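Beta-glucosidase (Saccharopolyspora erythraea D, PDB 5M6G) probably acts as a family 3 glycoside hydrolase that hydrolyses terminal, non-reducing beta-D-glucosyl residues, releasing beta-D-glucose. Local coordinates at residues M67-R72 / I85-S90; L306-Y311 / M338-S343. All blocks are in the same frame, centred on the assembly; numbering follows the deposited sequence.

In the fold
Near the N terminus the chain runs through strand 68-71, climbs helix 77-82 and returns as strand 87-90; contact 1 closes this beta-alpha-beta unit. Much later, strand 306-308 leads through helix 325-334 to strand 339-341, and contact 2 joins the two. The loops follow one another in series, neither enclosing the other. Their products nevertheless meet, because strand 339-341 lies beside strand 68-71 and is joined to it by probable backbone hydrogen bonds, Phe339 N to Met67 O and Met341 N to Gln69 O. Late and early strands of the barrel are thereby brought together at the sorbitol pocket.

Contact 1 (M67-R72 / I85-S90); sequences MVQVER and IGSVLS
Gln69 lies along Ser87, and the end of its extended chain turns its amide onto the serine hydroxyl. CG stands anti to the backbone N (chi1 -179°), a torsion that lays the chain beside its neighbour. Gln69 NE2 donates to Ser87 OG at 3.0 Å, and the oxygen lies only 8° out of the amide plane. The same hydroxyl also bonds Ile125 O of the next strand, so it links three strands in a row. Leu89 crosses Gln69 at about a right angle, its CD2 lying 3.8 Å from Gln69 CG. That methyl wedges between Gln69 and Glu71 and reaches 3.6 Å from Glu71 N; the wedge depends on CG of the leucine sitting between the backbone N and the carbonyl carbon (chi1 79°). Were Gln69 replaced by an alanine, Ser87 OG would probably lose its amide donor and a gap would be likely to open against Leu89 CD2. Beyond the leucine the Glu71 carboxylate bends back toward Ser90, held by Lys73, Ser94 and Gly91 N.

The other face carries Val70 and Val88. There Val70 CG1 meets Ile85 CG2 at 4.0 Å, the two side chains crossing almost perpendicularly beneath helix 345-357, while Val88 CG1 leans 3.3 Å from Val70 O. Backbone bonds join the strands in parallel register, ending with Arg72 N to Leu89 O at 3.0 Å. Arg72 then carries its CD to 3.2 Å from Ser90 OG, whose polar partners include Tyr126. Paired parallel strands with a helix between them form a beta-alpha-beta crossover, the building unit of the TIM barrel; its inward face here brings Leu89 to the sorbitol pocket.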
loop_
_atom_site.group_PDB
_atom_site.type_symbol
_atom_site.label_atom_id
_atom_site.label_comp_id
_atom_site.label_asym_id
_atom_site.label_seq_id
_atom_site.Cartn_x
_atom_site.Cartn_y
_atom_site.Cartn_z
ATOM N N MET A 67 8.362 22.190 5.681
ATOM C CA MET A 67 9.005 21.093 4.969
ATOM C C MET A 67 9.178 19.845 5.829
ATOM O O MET A 67 9.689 18.836 5.336
ATOM C CB MET A 67 10.353 21.566 4.423
ATOM C CG MET A 67 10.188 22.629 3.345
ATOM S SD MET A 67 11.738 23.391 2.822
ATOM C CE MET A 67 12.543 21.972 2.072
ATOM N N VAL A 68 8.739 19.884 7.083
ATOM C CA VAL A 68 8.908 18.783 8.027
ATOM C C VAL A 68 7.606 17.990 8.124
ATOM O O VAL A 68 6.521 18.568 8.286
ATOM C CB VAL A 68 9.329 19.314 9.408
ATOM C CG1 VAL A 68 9.318 18.183 10.437
ATOM C CG2 VAL A 68 10.714 19.991 9.335
ATOM N N GLN A 69 7.709 16.665 8.015
ATOM C CA GLN A 69 6.629 15.760 8.403
ATOM C C GLN A 69 7.184 14.848 9.486
ATOM O O GLN A 69 8.079 14.035 9.218
ATOM C CB GLN A 69 6.098 14.955 7.218
ATOM C CG GLN A 69 4.937 14.021 7.596
ATOM C CD GLN A 69 4.528 13.154 6.434
ATOM O OE1 GLN A 69 5.266 12.267 6.034
ATOM N NE2 GLN A 69 3.368 13.439 5.857
ATOM N N VAL A 70 6.672 14.995 10.709
ATOM C CA VAL A 70 7.210 14.292 11.867
ATOM C C VAL A 70 6.227 13.219 12.310
ATOM O O VAL A 70 5.004 13.416 12.266
ATOM C CB VAL A 70 7.556 15.267 13.019
ATOM C CG1 VAL A 70 6.307 15.956 13.623
ATOM C CG2 VAL A 70 8.363 14.552 14.087
ATOM N N GLU A 71 6.767 12.076 12.731
ATOM C CA GLU A 71 5.938 10.979 13.207
ATOM C C GLU A 71 5.369 11.329 14.580
ATOM O O GLU A 71 6.067 11.882 15.434
ATOM C CB GLU A 71 6.765 9.692 13.264
ATOM C CG GLU A 71 5.985 8.408 12.999
ATOM C CD GLU A 71 5.140 7.972 14.182
ATOM O OE1 GLU A 71 5.593 8.133 15.332
ATOM O OE2 GLU A 71 4.022 7.465 13.955
ATOM N N ARG A 72 4.092 10.999 14.787
ATOM C CA ARG A 72 3.350 11.531 15.931
ATOM C C ARG A 72 3.990 11.173 17.271
ATOM O O ARG A 72 3.860 11.936 18.232
ATOM C CB ARG A 72 1.908 11.030 15.894
ATOM C CG ARG A 72 1.833 9.503 15.809
ATOM C CD ARG A 72 0.420 8.973 16.067
ATOM N NE ARG A 72 0.016 9.087 17.468
ATOM C CZ ARG A 72 0.289 8.171 18.392
ATOM N NH1 ARG A 72 0.973 7.089 18.062
ATOM N NH2 ARG A 72 -0.122 8.339 19.644
ATOM N N ILE A 85 5.573 23.164 12.400
ATOM C CA ILE A 85 5.803 22.006 11.542
ATOM C C ILE A 85 4.633 21.835 10.580
ATOM O O ILE A 85 3.471 22.081 10.926
ATOM C CB ILE A 85 6.049 20.770 12.426
ATOM C CG1 ILE A 85 7.510 20.776 12.895
ATOM C CG2 ILE A 85 5.685 19.457 11.713
ATOM C CD1 ILE A 85 7.767 19.969 14.130
ATOM N N GLY A 86 4.938 21.440 9.341
ATOM C CA GLY A 86 3.913 21.422 8.314
ATOM C C GLY A 86 3.052 20.175 8.308
ATOM O O GLY A 86 1.899 20.220 7.870
ATOM N N SER A 87 3.572 19.059 8.801
ATOM C CA SER A 87 2.841 17.817 8.650
ATOM C C SER A 87 3.191 16.866 9.776
ATOM O O SER A 87 4.278 16.939 10.354
ATOM C CB SER A 87 3.152 17.165 7.297
ATOM O OG SER A 87 2.397 15.979 7.127
ATOM N N VAL A 88 2.252 15.963 10.067
ATOM C CA VAL A 88 2.473 14.839 10.965
ATOM C C VAL A 88 2.015 13.582 10.240
ATOM O O VAL A 88 1.121 13.633 9.388
ATOM C CB VAL A 88 1.726 15.027 12.307
ATOM C CG1 VAL A 88 1.856 13.802 13.205
ATOM C CG2 VAL A 88 2.249 16.274 13.037
ATOM N N LEU A 89 2.652 12.450 10.549
ATOM C CA LEU A 89 2.189 11.160 10.052
ATOM C C LEU A 89 2.051 10.181 11.205
ATOM O O LEU A 89 2.656 10.338 12.270
ATOM C CB LEU A 89 3.121 10.536 8.984
ATOM C CG LEU A 89 4.406 9.837 9.460
ATOM C CD1 LEU A 89 4.819 8.704 8.516
ATOM C CD2 LEU A 89 5.561 10.820 9.614
ATOM N N SER A 90 1.212 9.173 10.983
ATOM C CA SER A 90 1.263 7.943 11.756
ATOM C C SER A 90 2.044 6.935 10.930
ATOM O O SER A 90 1.655 6.628 9.799
ATOM C CB SER A 90 -0.136 7.407 12.071
ATOM O OG SER A 90 -0.714 8.093 13.156
#

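Contact 2 (L306-Y311 / M338-S343); sequences LVVSDY and MFMMSS. With SOR (sorbitol), chain L.
A serine side chain does the work of a backbone carbonyl between Ser309 and Met340: Met340 N donates to Ser309 OG at 2.9 Å, and the hydroxyl in turn donates a hydrogen bond to Asp310 O, with Ser309 OG 2.8 Å from it. This pair of bonds sits where the backbone pairing of two adjacent TIM-barrel strands ends, at the ligand pocket. Before it the pairing is conventional, with Met338 N bonded to Val307 O at 3.0 Å and Ser309 N to Met338 O at 2.9 Å. Ser309 can carry the contact on because OG is placed between its backbone N and carbonyl carbon (chi1 86°), facing the neighbouring strand.

Hydrophobic groups fill in around the bonds. Leu306 CD2 and Val308 CG2 both press on Met338 CB, while Met340 runs inward and bends at its end, bringing CE 3.5 Å from Ser309 O, a buried carbonyl oxygen that has no polar partner in the model. The Met340 sulfur comes to the Tyr311 ring from the edge: Met340 SD is 5.2 Å from the ring centroid and 86° off the normal, a Met-aromatic contact in which the two side chains cross nearly at right angles. At the far end of that ring the Ser342 backbone N lies over one face toward the rim, and Tyr311 OH approaches Ser342 CB at 3.1 Å. The Ser342 hydroxyl itself turns to Asp312.

Asp310 points away from the neighbouring strand, into the pocket shared with Lys231, His232, Asp129 and Arg192, all hydrogen-bonded to sorbitol. Tyr311 N meets Asp310 OD1 on its anti side, 19° out of the carboxylate plane, and sorbitol O3 donates to that same Asp310 OD1 at 2.5 Å.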
loop_
_atom_site.group_PDB
_atom_site.type_symbol
_atom_site.label_atom_id
_atom_site.label_comp_id
_atom_site.label_asym_id
_atom_site.label_seq_id
_atom_site.Cartn_x
_atom_site.Cartn_y
_atom_site.Cartn_z
ATOM N N LEU A 306 3.482 17.694 -4.566
ATOM C CA LEU A 306 4.332 17.658 -3.383
ATOM C C LEU A 306 5.208 16.411 -3.434
ATOM O O LEU A 306 4.687 15.293 -3.385
ATOM C CB LEU A 306 3.450 17.653 -2.131
ATOM C CG LEU A 306 3.972 17.920 -0.720
ATOM C CD1 LEU A 306 2.762 18.077 0.205
ATOM C CD2 LEU A 306 4.884 16.810 -0.235
ATOM N N VAL A 307 6.527 16.593 -3.501
ATOM C CA VAL A 307 7.460 15.468 -3.454
ATOM C C VAL A 307 7.874 15.238 -2.004
ATOM O O VAL A 307 8.472 16.117 -1.369
ATOM C CB VAL A 307 8.687 15.719 -4.342
ATOM C CG1 VAL A 307 9.642 14.532 -4.252
ATOM C CG2 VAL A 307 8.247 15.972 -5.765
ATOM N N VAL A 308 7.569 14.054 -1.477
ATOM C CA VAL A 308 7.862 13.730 -0.085
ATOM C C VAL A 308 8.906 12.622 -0.037
ATOM O O VAL A 308 8.922 11.727 -0.892
ATOM C CB VAL A 308 6.574 13.344 0.676
ATOM C CG1 VAL A 308 5.946 12.083 0.091
ATOM C CG2 VAL A 308 6.843 13.194 2.175
ATOM N N SER A 309 9.795 12.694 0.956
ATOM C CA SER A 309 10.770 11.635 1.170
ATOM C C SER A 309 10.108 10.405 1.795
ATOM O O SER A 309 8.984 10.462 2.303
ATOM C CB SER A 309 11.908 12.117 2.077
ATOM O OG SER A 309 11.577 11.966 3.454
ATOM N N ASP A 310 10.820 9.273 1.742
ATOM C CA ASP A 310 10.442 8.130 2.561
ATOM C C ASP A 310 10.963 8.344 3.981
ATOM O O ASP A 310 11.653 9.324 4.287
ATOM C CB ASP A 310 10.956 6.817 1.953
ATOM C CG ASP A 310 10.067 5.610 2.306
ATOM O OD1 ASP A 310 9.411 5.616 3.382
ATOM O OD2 ASP A 310 10.023 4.652 1.498
ATOM N N TYR A 311 10.634 7.398 4.853
ATOM C CA TYR A 311 10.743 7.555 6.300
ATOM C C TYR A 311 12.202 7.478 6.729
ATOM O O TYR A 311 12.848 6.443 6.542
ATOM C CB TYR A 311 9.909 6.454 6.952
ATOM C CG TYR A 311 9.706 6.496 8.444
ATOM C CD1 TYR A 311 10.546 5.795 9.305
ATOM C CD2 TYR A 311 8.610 7.167 8.998
ATOM C CE1 TYR A 311 10.319 5.792 10.686
ATOM C CE2 TYR A 311 8.382 7.171 10.369
ATOM C CZ TYR A 311 9.235 6.487 11.205
ATOM O OH TYR A 311 8.995 6.497 12.563
ATOM N N MET A 338 9.202 17.781 1.071
ATOM C CA MET A 338 8.830 17.522 2.454
ATOM C C MET A 338 9.585 16.296 2.939
ATOM O O MET A 338 9.762 15.329 2.193
ATOM C CB MET A 338 7.319 17.306 2.595
ATOM C CG MET A 338 6.876 16.955 4.009
ATOM S SD MET A 338 5.087 16.991 4.196
ATOM C CE MET A 338 4.802 18.757 4.381
ATOM N N PHE A 339 10.028 16.330 4.190
ATOM C CA PHE A 339 10.926 15.306 4.699
ATOM C C PHE A 339 10.274 14.558 5.846
ATOM O O PHE A 339 9.936 15.147 6.882
ATOM C CB PHE A 339 12.266 15.930 5.074
ATOM C CG PHE A 339 12.990 16.427 3.868
ATOM C CD1 PHE A 339 12.660 17.653 3.311
ATOM C CD2 PHE A 339 13.897 15.611 3.214
ATOM C CE1 PHE A 339 13.280 18.080 2.150
ATOM C CE2 PHE A 339 14.521 16.032 2.071
ATOM C CZ PHE A 339 14.214 17.259 1.535
ATOM N N MET A 340 10.071 13.263 5.628
ATOM C CA MET A 340 9.381 12.390 6.566
ATOM C C MET A 340 10.404 11.848 7.553
ATOM O O MET A 340 11.372 11.197 7.147
ATOM C CB MET A 340 8.697 11.251 5.810
ATOM C CG MET A 340 7.878 10.311 6.686
ATOM S SD MET A 340 7.383 8.848 5.739
ATOM C CE MET A 340 6.399 9.588 4.449
ATOM N N MET A 341 10.203 12.121 8.842
ATOM C CA MET A 341 11.201 11.764 9.839
ATOM C C MET A 341 10.528 11.220 11.094
ATOM O O MET A 341 9.419 11.632 11.454
ATOM C CB MET A 341 12.093 12.969 10.175
ATOM C CG MET A 341 11.346 14.157 10.785
ATOM S SD MET A 341 12.428 15.619 10.769
ATOM C CE MET A 341 12.440 16.028 9.014
ATOM N N SER A 342 11.223 10.286 11.757
ATOM C CA SER A 342 10.715 9.648 12.969
ATOM C C SER A 342 10.899 10.511 14.205
ATOM O O SER A 342 10.241 10.264 15.221
ATOM C CB SER A 342 11.409 8.302 13.199
ATOM O OG SER A 342 12.812 8.457 13.366
ATOM N N SER A 343 11.794 11.497 14.134
ATOM C CA SER A 343 12.133 12.384 15.235
ATOM C C SER A 343 13.154 13.381 14.714
ATOM O O SER A 343 13.450 13.389 13.511
ATOM C CB SER A 343 12.709 11.610 16.418
ATOM O OG SER A 343 13.917 10.963 16.029
HETATM C C1 SOR L . 6.430 3.478 2.419
HETATM C C2 SOR L . 5.617 3.877 3.638
HETATM C C3 SOR L . 6.563 4.073 4.819
HETATM C C4 SOR L . 5.795 4.123 6.137
HETATM C C5 SOR L . 6.659 3.759 7.348
HETATM C C6 SOR L . 5.731 3.490 8.529
HETATM O O1 SOR L . 5.628 2.781 1.496
HETATM O O2 SOR L . 4.912 5.076 3.370
HETATM O O3 SOR L . 7.261 5.276 4.630
HETATM O O4 SOR L . 5.243 5.412 6.319
HETATM O O5 SOR L . 7.481 2.627 7.097
HETATM O O6 SOR L . 6.412 2.777 9.540
#